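Local structure of sugar-binding transcriptional regulator, LacI family (Enterococcus faecalis, 3CS3) at residues 100-105 with 134-139; 226-231 with 257-262; 32-37 with 242-247; 6-11 with 57-62. The protein probably acts as a sugar-responsive transcriptional regulator of the LacI family, its periplasmic-binding-protein-like effector domain controlling how the protein binds operator DNA. One frame throughout, in Å; residues are numbered along the deposited sequence.

Contact 1: residues 100-105 with 134-139; sequences LDNRGG and QERLAV
R103 and E135 form a salt bridge at the outer side of two neighbouring helices, while N102 and R136 meet in a more buried layer beside it. R103 can be followed outward from its backbone. Its CB and CG lie against V139, CG standing 3.7 Å from CG2 of that valine. CD then passes close to E135 OE1, and NE donates to the same oxygen over 2.8 Å. That oxygen lies in the guanidinium plane of R103, yet NE reaches it from above the carboxylate plane, and the two flat groups are turned 54° apart. At the tip, NH2 makes only a weak bond to E135 OE2. The extended run from CG to NE carries the guanidinium out to E135, NH1 still lying 3.8 Å from V139 CG2, whereas the E135 chain bends at chi2 (-81°) and turns its carboxylate to meet it. Water 1 donates to E135 OE1 and is weakly bonded to N102 ND2, joining the two layers. In the inner layer R136 grips N102 OD1 side-on, with NE and NH2 each 2.9 Å away. D132 takes N102 ND2, which would fix the rotation of the amide. R136 also makes a cation-pi contact with F212 and hydrogen-bonds through NH2 a glycerol, probably from the crystallisation liquor. Both are consistent with the effector cleft between the two lobes of LacI-type, periplasmic-binding-protein-like folds.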
loop_
_atom_site.group_PDB
_atom_site.type_symbol
_atom_site.label_atom_id
_atom_site.label_comp_id
_atom_site.label_asym_id
_atom_site.label_seq_id
_atom_site.Cartn_x
_atom_site.Cartn_y
_atom_site.Cartn_z
ATOM N N LEU A 100 5.297 18.875 -0.227
ATOM C CA LEU A 100 4.632 19.082 -1.508
ATOM C C LEU A 100 4.290 20.553 -1.663
ATOM O O LEU A 100 3.975 21.233 -0.685
ATOM C CB LEU A 100 3.348 18.259 -1.618
ATOM C CG LEU A 100 3.427 16.738 -1.529
ATOM C CD1 LEU A 100 2.034 16.152 -1.638
ATOM C CD2 LEU A 100 4.337 16.172 -2.602
ATOM N N ASP A 101 4.354 21.038 -2.896
ATOM C CA ASP A 101 3.836 22.354 -3.229
ATOM C C ASP A 101 2.300 22.299 -3.266
ATOM O O ASP A 101 1.685 22.166 -4.332
ATOM C CB ASP A 101 4.417 22.813 -4.564
ATOM C CG ASP A 101 4.037 24.234 -4.914
ATOM O OD1 ASP A 101 3.950 25.085 -3.999
ATOM O OD2 ASP A 101 3.836 24.495 -6.116
ATOM N N ASN A 102 1.700 22.380 -2.080
ATOM C CA ASN A 102 0.251 22.308 -1.908
ATOM C C ASN A 102 -0.471 23.512 -2.497
ATOM O O ASN A 102 -1.572 23.382 -3.028
ATOM C CB ASN A 102 -0.102 22.180 -0.427
ATOM C CG ASN A 102 0.344 20.865 0.173
ATOM O OD1 ASN A 102 0.038 19.792 -0.348
ATOM N ND2 ASN A 102 1.064 20.943 1.285
ATOM N N ARG A 103 0.164 24.677 -2.401
ATOM C CA ARG A 103 -0.383 25.921 -2.938
ATOM C C ARG A 103 -0.434 25.923 -4.462
ATOM O O ARG A 103 -1.440 26.311 -5.040
ATOM C CB ARG A 103 0.378 27.125 -2.375
ATOM C CG ARG A 103 0.210 27.218 -0.858
ATOM C CD ARG A 103 0.829 28.448 -0.239
ATOM N NE ARG A 103 0.350 28.627 1.133
ATOM C CZ ARG A 103 -0.453 29.608 1.534
ATOM N NH1 ARG A 103 -0.863 30.535 0.676
ATOM N NH2 ARG A 103 -0.834 29.671 2.803
ATOM N N GLY A 104 0.625 25.454 -5.105
ATOM C CA GLY A 104 0.639 25.323 -6.558
ATOM C C GLY A 104 -0.259 24.213 -7.071
ATOM O O GLY A 104 -0.857 24.346 -8.137
ATOM N N GLY A 105 -0.349 23.120 -6.311
ATOM C CA GLY A 105 -1.206 21.995 -6.666
ATOM C C GLY A 105 -2.684 22.319 -6.571
ATOM O O GLY A 105 -3.449 22.011 -7.482
ATOM N N GLN A 134 -4.701 22.037 5.189
ATOM C CA GLN A 134 -4.752 23.469 5.540
ATOM C C GLN A 134 -4.283 24.379 4.407
ATOM O O GLN A 134 -4.960 25.345 4.064
ATOM C CB GLN A 134 -3.891 23.758 6.766
ATOM C CG GLN A 134 -4.452 23.276 8.088
ATOM C CD GLN A 134 -3.471 23.445 9.239
ATOM O OE1 GLN A 134 -2.290 23.757 9.039
ATOM N NE2 GLN A 134 -3.955 23.234 10.455
ATOM N N GLU A 135 -3.122 24.058 3.841
ATOM C CA GLU A 135 -2.557 24.794 2.712
ATOM C C GLU A 135 -3.428 24.689 1.472
ATOM O O GLU A 135 -3.628 25.683 0.776
ATOM C CB GLU A 135 -1.166 24.261 2.375
ATOM C CG GLU A 135 -0.137 24.536 3.426
ATOM C CD GLU A 135 0.420 25.935 3.338
ATOM O OE1 GLU A 135 1.142 26.226 2.356
ATOM O OE2 GLU A 135 0.144 26.736 4.255
ATOM N N ARG A 136 -3.925 23.478 1.203
ATOM C CA ARG A 136 -4.787 23.217 0.056
ATOM C C ARG A 136 -6.104 23.969 0.190
ATOM O O ARG A 136 -6.601 24.522 -0.784
ATOM C CB ARG A 136 -5.038 21.716 -0.118
ATOM C CG ARG A 136 -3.957 20.987 -0.899
ATOM C CD ARG A 136 -4.036 19.470 -0.720
ATOM N NE ARG A 136 -2.699 18.879 -0.779
ATOM C CZ ARG A 136 -2.419 17.586 -0.633
ATOM N NH1 ARG A 136 -3.384 16.697 -0.422
ATOM N NH2 ARG A 136 -1.161 17.183 -0.703
ATOM N N LEU A 137 -6.637 24.005 1.409
ATOM C CA LEU A 137 -7.859 24.736 1.721
ATOM C C LEU A 137 -7.685 26.250 1.617
ATOM O O LEU A 137 -8.531 26.923 1.039
ATOM C CB LEU A 137 -8.373 24.354 3.109
ATOM C CG LEU A 137 -9.849 24.589 3.399
ATOM C CD1 LEU A 137 -10.713 23.969 2.316
ATOM C CD2 LEU A 137 -10.186 24.009 4.762
ATOM N N ALA A 138 -6.582 26.772 2.152
ATOM C CA ALA A 138 -6.314 28.218 2.155
ATOM C C ALA A 138 -6.221 28.804 0.753
ATOM O O ALA A 138 -6.620 29.942 0.519
ATOM C CB ALA A 138 -5.043 28.531 2.933
ATOM N N VAL A 139 -5.699 28.013 -0.172
ATOM C CA VAL A 139 -5.517 28.441 -1.550
ATOM C C VAL A 139 -6.789 28.224 -2.384
ATOM O O VAL A 139 -7.133 29.064 -3.224
ATOM C CB VAL A 139 -4.247 27.777 -2.151
ATOM C CG1 VAL A 139 -4.364 27.542 -3.648
ATOM C CG2 VAL A 139 -3.045 28.636 -1.838
HETATM O O HOH W 1 2.448 23.974 1.046
#

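Contact 2: residues 226-231 with 257-262. With SO4 (sulfate ion), chain C.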
loop_
_atom_site.group_PDB
_atom_site.type_symbol
_atom_site.label_atom_id
_atom_site.label_comp_id
_atom_site.label_asym_id
_atom_site.label_seq_id
_atom_site.Cartn_x
_atom_site.Cartn_y
_atom_site.Cartn_z
ATOM N N ALA A 226 -8.903 12.697 -13.133
ATOM C CA ALA A 226 -8.134 13.939 -13.252
ATOM C C ALA A 226 -7.536 14.268 -11.889
ATOM O O ALA A 226 -8.199 14.115 -10.853
ATOM C CB ALA A 226 -9.028 15.070 -13.732
ATOM N N THR A 227 -6.278 14.694 -11.881
ATOM C CA THR A 227 -5.513 14.704 -10.638
ATOM C C THR A 227 -4.304 15.620 -10.698
ATOM O O THR A 227 -3.939 16.118 -11.763
ATOM C CB THR A 227 -5.047 13.258 -10.257
ATOM O OG1 THR A 227 -4.459 13.261 -8.951
ATOM C CG2 THR A 227 -4.041 12.713 -11.284
ATOM N N ILE A 228 -3.694 15.833 -9.536
ATOM C CA ILE A 228 -2.459 16.599 -9.422
ATOM C C ILE A 228 -1.298 15.635 -9.165
ATOM O O ILE A 228 -1.293 14.892 -8.186
ATOM C CB ILE A 228 -2.545 17.655 -8.302
ATOM C CG1 ILE A 228 -3.779 18.570 -8.481
ATOM C CG2 ILE A 228 -1.257 18.446 -8.222
ATOM C CD1 ILE A 228 -3.736 19.504 -9.699
ATOM N N ALA A 229 -0.328 15.656 -10.068
ATOM C CA ALA A 229 0.778 14.719 -10.058
ATOM C C ALA A 229 2.062 15.367 -9.607
ATOM O O ALA A 229 2.281 16.549 -9.832
ATOM C CB ALA A 229 0.971 14.137 -11.432
ATOM N N TYR A 230 2.907 14.566 -8.973
ATOM C CA TYR A 230 4.259 14.956 -8.603
ATOM C C TYR A 230 5.114 13.686 -8.638
ATOM O O TYR A 230 4.578 12.571 -8.665
ATOM C CB TYR A 230 4.269 15.618 -7.213
ATOM C CG TYR A 230 3.480 14.868 -6.155
ATOM C CD1 TYR A 230 2.153 15.202 -5.874
ATOM C CD2 TYR A 230 4.062 13.822 -5.432
ATOM C CE1 TYR A 230 1.421 14.502 -4.903
ATOM C CE2 TYR A 230 3.347 13.124 -4.463
ATOM C CZ TYR A 230 2.030 13.468 -4.202
ATOM O OH TYR A 230 1.340 12.771 -3.240
ATOM N N SER A 231 6.432 13.840 -8.655
ATOM C CA SER A 231 7.314 12.678 -8.596
ATOM C C SER A 231 7.426 12.157 -7.163
ATOM O O SER A 231 8.063 12.794 -6.310
ATOM C CB SER A 231 8.697 13.017 -9.148
ATOM O OG SER A 231 9.464 11.836 -9.320
ATOM N N ILE A 257 8.468 19.904 -3.414
ATOM C CA ILE A 257 8.257 18.997 -4.530
ATOM C C ILE A 257 7.128 19.580 -5.381
ATOM O O ILE A 257 6.013 19.779 -4.893
ATOM C CB ILE A 257 7.925 17.562 -4.024
ATOM C CG1 ILE A 257 9.116 16.978 -3.240
ATOM C CG2 ILE A 257 7.467 16.635 -5.169
ATOM C CD1 ILE A 257 10.407 16.779 -4.051
ATOM N N TYR A 258 7.426 19.868 -6.646
ATOM C CA TYR A 258 6.498 20.628 -7.483
ATOM C C TYR A 258 5.550 19.743 -8.273
ATOM O O TYR A 258 5.833 18.567 -8.508
ATOM C CB TYR A 258 7.238 21.672 -8.337
ATOM C CG TYR A 258 7.857 22.743 -7.461
ATOM C CD1 TYR A 258 7.069 23.756 -6.918
ATOM C CD2 TYR A 258 9.216 22.713 -7.123
ATOM C CE1 TYR A 258 7.610 24.729 -6.090
ATOM C CE2 TYR A 258 9.772 23.689 -6.282
ATOM C CZ TYR A 258 8.962 24.693 -5.776
ATOM O OH TYR A 258 9.479 25.669 -4.953
ATOM N N THR A 259 4.410 20.318 -8.646
ATOM C CA THR A 259 3.270 19.558 -9.150
ATOM C C THR A 259 2.807 19.982 -10.548
ATOM O O THR A 259 3.185 21.043 -11.051
ATOM C CB THR A 259 2.058 19.686 -8.196
ATOM O OG1 THR A 259 1.658 21.057 -8.111
ATOM C CG2 THR A 259 2.382 19.169 -6.791
ATOM N N ARG A 260 1.974 19.138 -11.154
ATOM C CA ARG A 260 1.325 19.427 -12.427
ATOM C C ARG A 260 -0.062 18.789 -12.466
ATOM O O ARG A 260 -0.296 17.754 -11.834
ATOM C CB ARG A 260 2.181 18.952 -13.610
ATOM C CG ARG A 260 2.220 17.446 -13.838
ATOM C CD ARG A 260 3.370 17.039 -14.756
ATOM N NE ARG A 260 3.105 15.765 -15.432
ATOM C CZ ARG A 260 3.377 14.561 -14.931
ATOM N NH1 ARG A 260 3.934 14.431 -13.730
ATOM N NH2 ARG A 260 3.090 13.473 -15.639
ATOM N N PHE A 261 -0.985 19.422 -13.187
ATOM C CA PHE A 261 -2.316 18.863 -13.397
ATOM C C PHE A 261 -2.281 17.822 -14.518
ATOM O O PHE A 261 -1.644 18.029 -15.551
ATOM C CB PHE A 261 -3.342 19.978 -13.695
ATOM C CG PHE A 261 -4.699 19.466 -14.128
ATOM C CD1 PHE A 261 -5.541 18.831 -13.222
ATOM C CD2 PHE A 261 -5.132 19.621 -15.442
ATOM C CE1 PHE A 261 -6.791 18.351 -13.613
ATOM C CE2 PHE A 261 -6.379 19.146 -15.844
ATOM C CZ PHE A 261 -7.211 18.504 -14.925
ATOM N N ILE A 262 -2.954 16.697 -14.297
ATOM C CA ILE A 262 -3.074 15.656 -15.309
ATOM C C ILE A 262 -4.547 15.486 -15.632
ATOM O O ILE A 262 -5.343 15.128 -14.755
ATOM C CB ILE A 262 -2.466 14.299 -14.842
ATOM C CG1 ILE A 262 -0.944 14.414 -14.690
ATOM C CG2 ILE A 262 -2.855 13.154 -15.804
ATOM C CD1 ILE A 262 -0.224 13.082 -14.679
HETATM S S SO4 C . 12.506 25.119 -3.103
HETATM O O1 SO4 C . 12.024 25.746 -4.322
HETATM O O2 SO4 C . 13.871 25.554 -2.817
HETATM O O3 SO4 C . 11.658 25.472 -1.967
HETATM O O4 SO4 C . 12.471 23.680 -3.329
HETATM O O HOH W 2 7.658 16.309 -9.125
#
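Segments 226-231 and 257-262 pair antiparallel at T227-I262 and A229-R260, but at S231 and Y258 a water joins them. Water 2 accepts from S231 N and donates to Y258 O at 3.0 Å. The two direct pairs are both hydrogen-bonded; I262 N to T227 O measures 2.8 Å and A229 N to R260 O 2.7 Å. Between them I228 and F261 form a non-hydrogen-bonded pair, and their side chains share one face of the sheet. There I228 CD1 comes to the edge of the F261 ring, 4.0 Å from its CD1, the two side chains crossing at about a right angle. The other branch of I228, CG2, lies anti to the backbone N (chi1 of CG1 -54°) and meets T259 CB at 3.5 Å. On the reverse face A229 CB packs against I262 CD1 at 3.6 Å and lies over one face of the R260 guanidinium. Nearer the water, Y230 CB rests on I257 CG2, and the phenol oxygen of Y230 bonds to D213. Y258 turns away from this pairing and donates its hydroxyl to O1 of a sulfate, 2.6 Å away and in the plane of the ring; the ion, also bonded by H256 N, probably comes from the crystallisation liquor. I228 and F261 pack on helix 102-115, I257 bonds through its backbone to strand 95-100, and S231, at the N-cap of helix 232-247, bonds weakly through OG to R234 N.

Contact 3: residues 32-37 with 242-247; sequences KGLALF and KIIHLM
The end of helix 23-35 meets the last turns of helix 232-247 in the N-terminal subdomain of a periplasmic-binding-protein-like fold, an alpha/beta unit whose helices flank a central, largely parallel sheet. I244 is the hub of this apolar contact, which has no hydrogen bond across it. Its CG2 methyl sits over the centre of the F37 ring in a CH-pi contact, 3.8 Å from the centroid and 12° off the ring normal. Its other branch lies alongside: CG1 approaches F37 CD2 at 3.6 Å. With CG1 beside the backbone N (chi1 -63°), CD1 is carried on to L34, where it stands 4.0 Å from CD2. Thus one isoleucine uses one branch for the aromatic face and the other for both the ring margin and the leucine. L34 CD2 also touches I243 CG2, again at 4.0 Å, so this methyl lies against two successive residues of the facing helix. At the outer margin F37 CZ comes to the edge of the H245 imidazole, 4.3 Å from CE1, a loose approach. F37 directs its ring across the gap, its N bonded to L34 O. Around this pair, Y39 packs on I244, and L34 also reaches A240 one turn earlier on helix 232-247. The two helices lie side by side, both packing on the sheet: I243 and L246 on strand 82-85, L34 on I11 of strand 10-15.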
loop_
_atom_site.group_PDB
_atom_site.type_symbol
_atom_site.label_atom_id
_atom_site.label_comp_id
_atom_site.label_asym_id
_atom_site.label_seq_id
_atom_site.Cartn_x
_atom_site.Cartn_y
_atom_site.Cartn_z
ATOM N N LYS A 32 16.323 3.811 -2.247
ATOM C CA LYS A 32 17.385 4.016 -3.230
ATOM C C LYS A 32 18.340 5.124 -2.797
ATOM O O LYS A 32 19.555 5.011 -2.992
ATOM C CB LYS A 32 16.798 4.316 -4.617
ATOM C CG LYS A 32 17.711 3.950 -5.797
ATOM C CD LYS A 32 18.560 5.129 -6.281
ATOM C CE LYS A 32 19.509 4.729 -7.412
ATOM N NZ LYS A 32 20.676 3.928 -6.937
ATOM N N GLY A 33 17.795 6.183 -2.205
ATOM C CA GLY A 33 18.596 7.301 -1.734
ATOM C C GLY A 33 19.444 6.937 -0.530
ATOM O O GLY A 33 20.583 7.391 -0.402
ATOM N N LEU A 34 18.886 6.106 0.346
ATOM C CA LEU A 34 19.583 5.662 1.549
ATOM C C LEU A 34 20.659 4.612 1.266
ATOM O O LEU A 34 21.703 4.617 1.920
ATOM C CB LEU A 34 18.591 5.139 2.592
ATOM C CG LEU A 34 17.663 6.149 3.280
ATOM C CD1 LEU A 34 16.772 5.431 4.275
ATOM C CD2 LEU A 34 18.461 7.240 3.970
ATOM N N ALA A 35 20.405 3.729 0.296
ATOM C CA ALA A 35 21.341 2.655 -0.064
ATOM C C ALA A 35 22.683 3.176 -0.571
ATOM O O ALA A 35 23.716 2.547 -0.338
ATOM C CB ALA A 35 20.723 1.710 -1.084
ATOM N N LEU A 36 22.660 4.327 -1.244
ATOM C CA LEU A 36 23.876 4.991 -1.740
ATOM C C LEU A 36 24.830 5.382 -0.613
ATOM O O LEU A 36 26.042 5.452 -0.815
ATOM C CB LEU A 36 23.522 6.235 -2.561
ATOM C CG LEU A 36 22.758 6.044 -3.874
ATOM C CD1 LEU A 36 22.247 7.383 -4.389
ATOM C CD2 LEU A 36 23.621 5.350 -4.924
ATOM N N PHE A 37 24.266 5.630 0.566
ATOM C CA PHE A 37 25.032 5.967 1.755
ATOM C C PHE A 37 25.093 4.804 2.748
ATOM O O PHE A 37 25.401 5.011 3.927
ATOM C CB PHE A 37 24.441 7.212 2.424
ATOM C CG PHE A 37 24.500 8.440 1.568
ATOM C CD1 PHE A 37 25.694 9.136 1.410
ATOM C CD2 PHE A 37 23.363 8.898 0.912
ATOM C CE1 PHE A 37 25.754 10.274 0.614
ATOM C CE2 PHE A 37 23.411 10.039 0.114
ATOM C CZ PHE A 37 24.608 10.728 -0.036
ATOM N N LYS A 242 18.442 14.372 2.293
ATOM C CA LYS A 242 18.331 15.421 3.291
ATOM C C LYS A 242 18.617 14.913 4.691
ATOM O O LYS A 242 19.202 15.630 5.484
ATOM C CB LYS A 242 16.937 16.044 3.259
ATOM C CG LYS A 242 16.924 17.544 3.479
ATOM C CD LYS A 242 16.546 18.296 2.213
ATOM C CE LYS A 242 17.625 18.237 1.142
ATOM N NZ LYS A 242 17.612 19.432 0.274
ATOM N N ILE A 243 18.190 13.686 4.993
ATOM C CA ILE A 243 18.413 13.096 6.315
ATOM C C ILE A 243 19.890 12.712 6.522
ATOM O O ILE A 243 20.431 12.897 7.612
ATOM C CB ILE A 243 17.391 11.929 6.640
ATOM C CG1 ILE A 243 17.448 11.524 8.106
ATOM C CG2 ILE A 243 17.582 10.704 5.771
ATOM C CD1 ILE A 243 16.620 12.375 8.976
ATOM N N ILE A 244 20.539 12.223 5.465
ATOM C CA ILE A 244 21.972 11.942 5.503
ATOM C C ILE A 244 22.761 13.228 5.736
ATOM O O ILE A 244 23.497 13.324 6.714
ATOM C CB ILE A 244 22.465 11.224 4.216
ATOM C CG1 ILE A 244 21.794 9.846 4.056
ATOM C CG2 ILE A 244 23.997 11.110 4.192
ATOM C CD1 ILE A 244 21.883 8.924 5.271
ATOM N N HIS A 245 22.566 14.216 4.860
ATOM C CA HIS A 245 23.251 15.510 4.946
ATOM C C HIS A 245 23.034 16.191 6.292
ATOM O O HIS A 245 23.971 16.731 6.866
ATOM C CB HIS A 245 22.809 16.440 3.807
ATOM C CG HIS A 245 23.443 16.131 2.484
ATOM N ND1 HIS A 245 23.533 14.851 1.976
ATOM C CD2 HIS A 245 24.000 16.941 1.555
ATOM C CE1 HIS A 245 24.130 14.885 0.799
ATOM N NE2 HIS A 245 24.423 16.142 0.518
ATOM N N LEU A 246 21.806 16.124 6.801
ATOM C CA LEU A 246 21.444 16.749 8.073
ATOM C C LEU A 246 22.144 16.104 9.271
ATOM O O LEU A 246 22.596 16.809 10.179
ATOM C CB LEU A 246 19.918 16.744 8.261
ATOM C CG LEU A 246 19.257 17.222 9.553
ATOM C CD1 LEU A 246 19.526 18.692 9.807
ATOM C CD2 LEU A 246 17.774 16.952 9.481
ATOM N N MET A 247 22.252 14.777 9.262
ATOM C CA MET A 247 22.866 14.072 10.384
ATOM C C MET A 247 24.393 14.062 10.312
ATOM O O MET A 247 25.062 13.737 11.294
ATOM C CB MET A 247 22.261 12.671 10.576
ATOM C CG MET A 247 22.927 11.503 9.868
ATOM S SD MET A 247 21.899 10.005 9.951
ATOM C CE MET A 247 20.872 10.355 11.373
#

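Contact 4: residues 6-11 with 57-62; sequences RQTNII and MVDGAI
D59 holds the backbone at T8 and N9 with its carboxylate. OD1 accepts the backbone N of T8 over 2.8 Å in a nearly straight bond (169° at the hydrogen), met on the syn side and tilted 23° from the carboxylate plane. T8 OG1 lies 3.1 Å from the same OD1 and equally near M57 O, so its proton has two possible acceptors. The second oxygen, OD2, takes a weak bond from N9 N at 3.1 Å and has Q7 CG beside it. The side chains of T8 and D59 slide past each other in opposite directions, and OG1, set between the backbone N and the carbonyl carbon (chi1 63°), faces back toward the opposite segment. A shell further out, the D59 backbone returns the grip: its N donates to I10 O at 2.8 Å. Beyond this, I10 CG2 meets V58 CG2 at 3.9 Å, the two side chains crossing at about a right angle. I11 then lays its CG2 against I62 CG1, 4.0 Å apart, and its CA makes a CA-H...O contact with G60 O. Y39 and M247 pack on D59 from outside, whereas F52 of the second subunit packs on I10 and M57, bringing this end of the two strands to the subunit interface. With backbone and side chain both engaged, D59 ties the approach to strand 10-15 to that of strand 60-64, and the N-H groups round its carboxylate would be expected to favour the charged form.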
loop_
_atom_site.group_PDB
_atom_site.type_symbol
_atom_site.label_atom_id
_atom_site.label_comp_id
_atom_site.label_asym_id
_atom_site.label_seq_id
_atom_site.Cartn_x
_atom_site.Cartn_y
_atom_site.Cartn_z
ATOM N N ARG A 6 25.781 5.613 19.326
ATOM C CA ARG A 6 25.285 4.585 18.420
ATOM C C ARG A 6 25.192 5.081 16.988
ATOM O O ARG A 6 24.823 6.225 16.736
ATOM C CB ARG A 6 23.904 4.115 18.870
ATOM C CG ARG A 6 23.788 2.616 19.043
ATOM C CD ARG A 6 22.821 2.275 20.169
ATOM N NE ARG A 6 22.664 3.379 21.120
ATOM C CZ ARG A 6 22.266 3.247 22.384
ATOM N NH1 ARG A 6 22.156 4.321 23.156
ATOM N NH2 ARG A 6 21.987 2.049 22.882
ATOM N N GLN A 7 25.537 4.206 16.054
ATOM C CA GLN A 7 25.221 4.416 14.656
ATOM C C GLN A 7 24.761 3.084 14.101
ATOM O O GLN A 7 25.565 2.184 13.896
ATOM C CB GLN A 7 26.429 4.947 13.898
ATOM C CG GLN A 7 26.185 5.225 12.433
ATOM C CD GLN A 7 26.988 6.402 11.935
ATOM O OE1 GLN A 7 26.852 7.517 12.442
ATOM N NE2 GLN A 7 27.831 6.167 10.936
ATOM N N THR A 8 23.453 2.966 13.883
ATOM C CA THR A 8 22.828 1.709 13.486
ATOM C C THR A 8 22.654 1.606 11.978
ATOM O O THR A 8 22.267 0.544 11.471
ATOM C CB THR A 8 21.434 1.557 14.145
ATOM O OG1 THR A 8 20.565 2.606 13.693
ATOM C CG2 THR A 8 21.538 1.622 15.659
ATOM N N ASN A 9 22.980 2.704 11.284
ATOM C CA ASN A 9 22.650 2.942 9.867
ATOM C C ASN A 9 21.228 2.559 9.430
ATOM O O ASN A 9 20.993 2.016 8.340
ATOM C CB ASN A 9 23.781 2.568 8.865
ATOM C CG ASN A 9 24.075 1.066 8.766
ATOM O OD1 ASN A 9 25.189 0.691 8.400
ATOM N ND2 ASN A 9 23.089 0.216 9.035
ATOM N N ILE A 10 20.270 2.885 10.301
ATOM C CA ILE A 10 18.842 2.653 10.061
ATOM C C ILE A 10 18.046 3.947 10.242
ATOM O O ILE A 10 18.206 4.664 11.239
ATOM C CB ILE A 10 18.263 1.516 10.961
ATOM C CG1 ILE A 10 18.976 0.192 10.669
ATOM C CG2 ILE A 10 16.767 1.305 10.698
ATOM C CD1 ILE A 10 18.821 -0.859 11.745
ATOM N N ILE A 11 17.215 4.259 9.252
ATOM C CA ILE A 11 16.292 5.383 9.347
ATOM C C ILE A 11 14.888 4.841 9.604
ATOM O O ILE A 11 14.435 3.933 8.911
ATOM C CB ILE A 11 16.326 6.269 8.059
ATOM C CG1 ILE A 11 17.747 6.803 7.793
ATOM C CG2 ILE A 11 15.309 7.416 8.135
ATOM C CD1 ILE A 11 18.341 7.665 8.918
ATOM N N MET A 57 18.057 2.374 18.546
ATOM C CA MET A 57 18.116 1.439 17.420
ATOM C C MET A 57 17.890 2.097 16.050
ATOM O O MET A 57 17.987 1.437 15.013
ATOM C CB MET A 57 17.126 0.287 17.644
ATOM C CG MET A 57 17.720 -0.913 18.388
ATOM S SD MET A 57 16.598 -1.695 19.570
ATOM C CE MET A 57 16.460 -0.443 20.852
ATOM N N VAL A 58 17.607 3.396 16.054
ATOM C CA VAL A 58 17.360 4.155 14.827
ATOM C C VAL A 58 18.146 5.470 14.847
ATOM O O VAL A 58 18.121 6.202 15.841
ATOM C CB VAL A 58 15.821 4.347 14.589
ATOM C CG1 VAL A 58 15.478 5.700 13.996
ATOM C CG2 VAL A 58 15.273 3.229 13.712
ATOM N N ASP A 59 18.865 5.747 13.760
ATOM C CA ASP A 59 19.704 6.946 13.663
ATOM C C ASP A 59 18.899 8.231 13.513
ATOM O O ASP A 59 19.204 9.237 14.155
ATOM C CB ASP A 59 20.689 6.835 12.494
ATOM C CG ASP A 59 21.856 5.905 12.781
ATOM O OD1 ASP A 59 21.978 5.389 13.915
ATOM O OD2 ASP A 59 22.658 5.691 11.856
ATOM N N GLY A 60 17.889 8.193 12.649
ATOM C CA GLY A 60 17.094 9.368 12.317
ATOM C C GLY A 60 15.728 8.994 11.775
ATOM O O GLY A 60 15.462 7.824 11.511
ATOM N N ALA A 61 14.861 9.987 11.597
ATOM C CA ALA A 61 13.493 9.715 11.171
ATOM C C ALA A 61 13.050 10.529 9.962
ATOM O O ALA A 61 13.451 11.684 9.796
ATOM C CB ALA A 61 12.512 9.905 12.339
ATOM N N ILE A 62 12.237 9.900 9.117
ATOM C CA ILE A 62 11.494 10.585 8.072
ATOM C C ILE A 62 10.012 10.435 8.418
ATOM O O ILE A 62 9.512 9.318 8.525
ATOM C CB ILE A 62 11.803 10.012 6.668
ATOM C CG1 ILE A 62 13.260 10.293 6.280
ATOM C CG2 ILE A 62 10.860 10.599 5.615
ATOM C CD1 ILE A 62 13.730 9.520 5.058
#

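The four contacts fall into two groups along an elongated, two-lobed molecule. Contacts 1 and 2 touch, their centres 12 Å apart: D101 N lies 2.9 Å from I257 O, a probable hydrogen bond, and G105 O packs on I228 CD1 at 3.4 Å. Both come close to bound glycerol, through R136 and Y230, near a probable effector cleft. Contacts 3 and 4, 11 Å apart between centres, also touch, I243 CD1 packing on A61 O at 3.3 Å. The groups do not touch; the nearest pair, contacts 2 and 3, has centres 25 Å and nearest atoms about 9 Å apart. Helix 232-247 bridges them in sequence, following strand 227-229 of contact 2 and ending in contact 3.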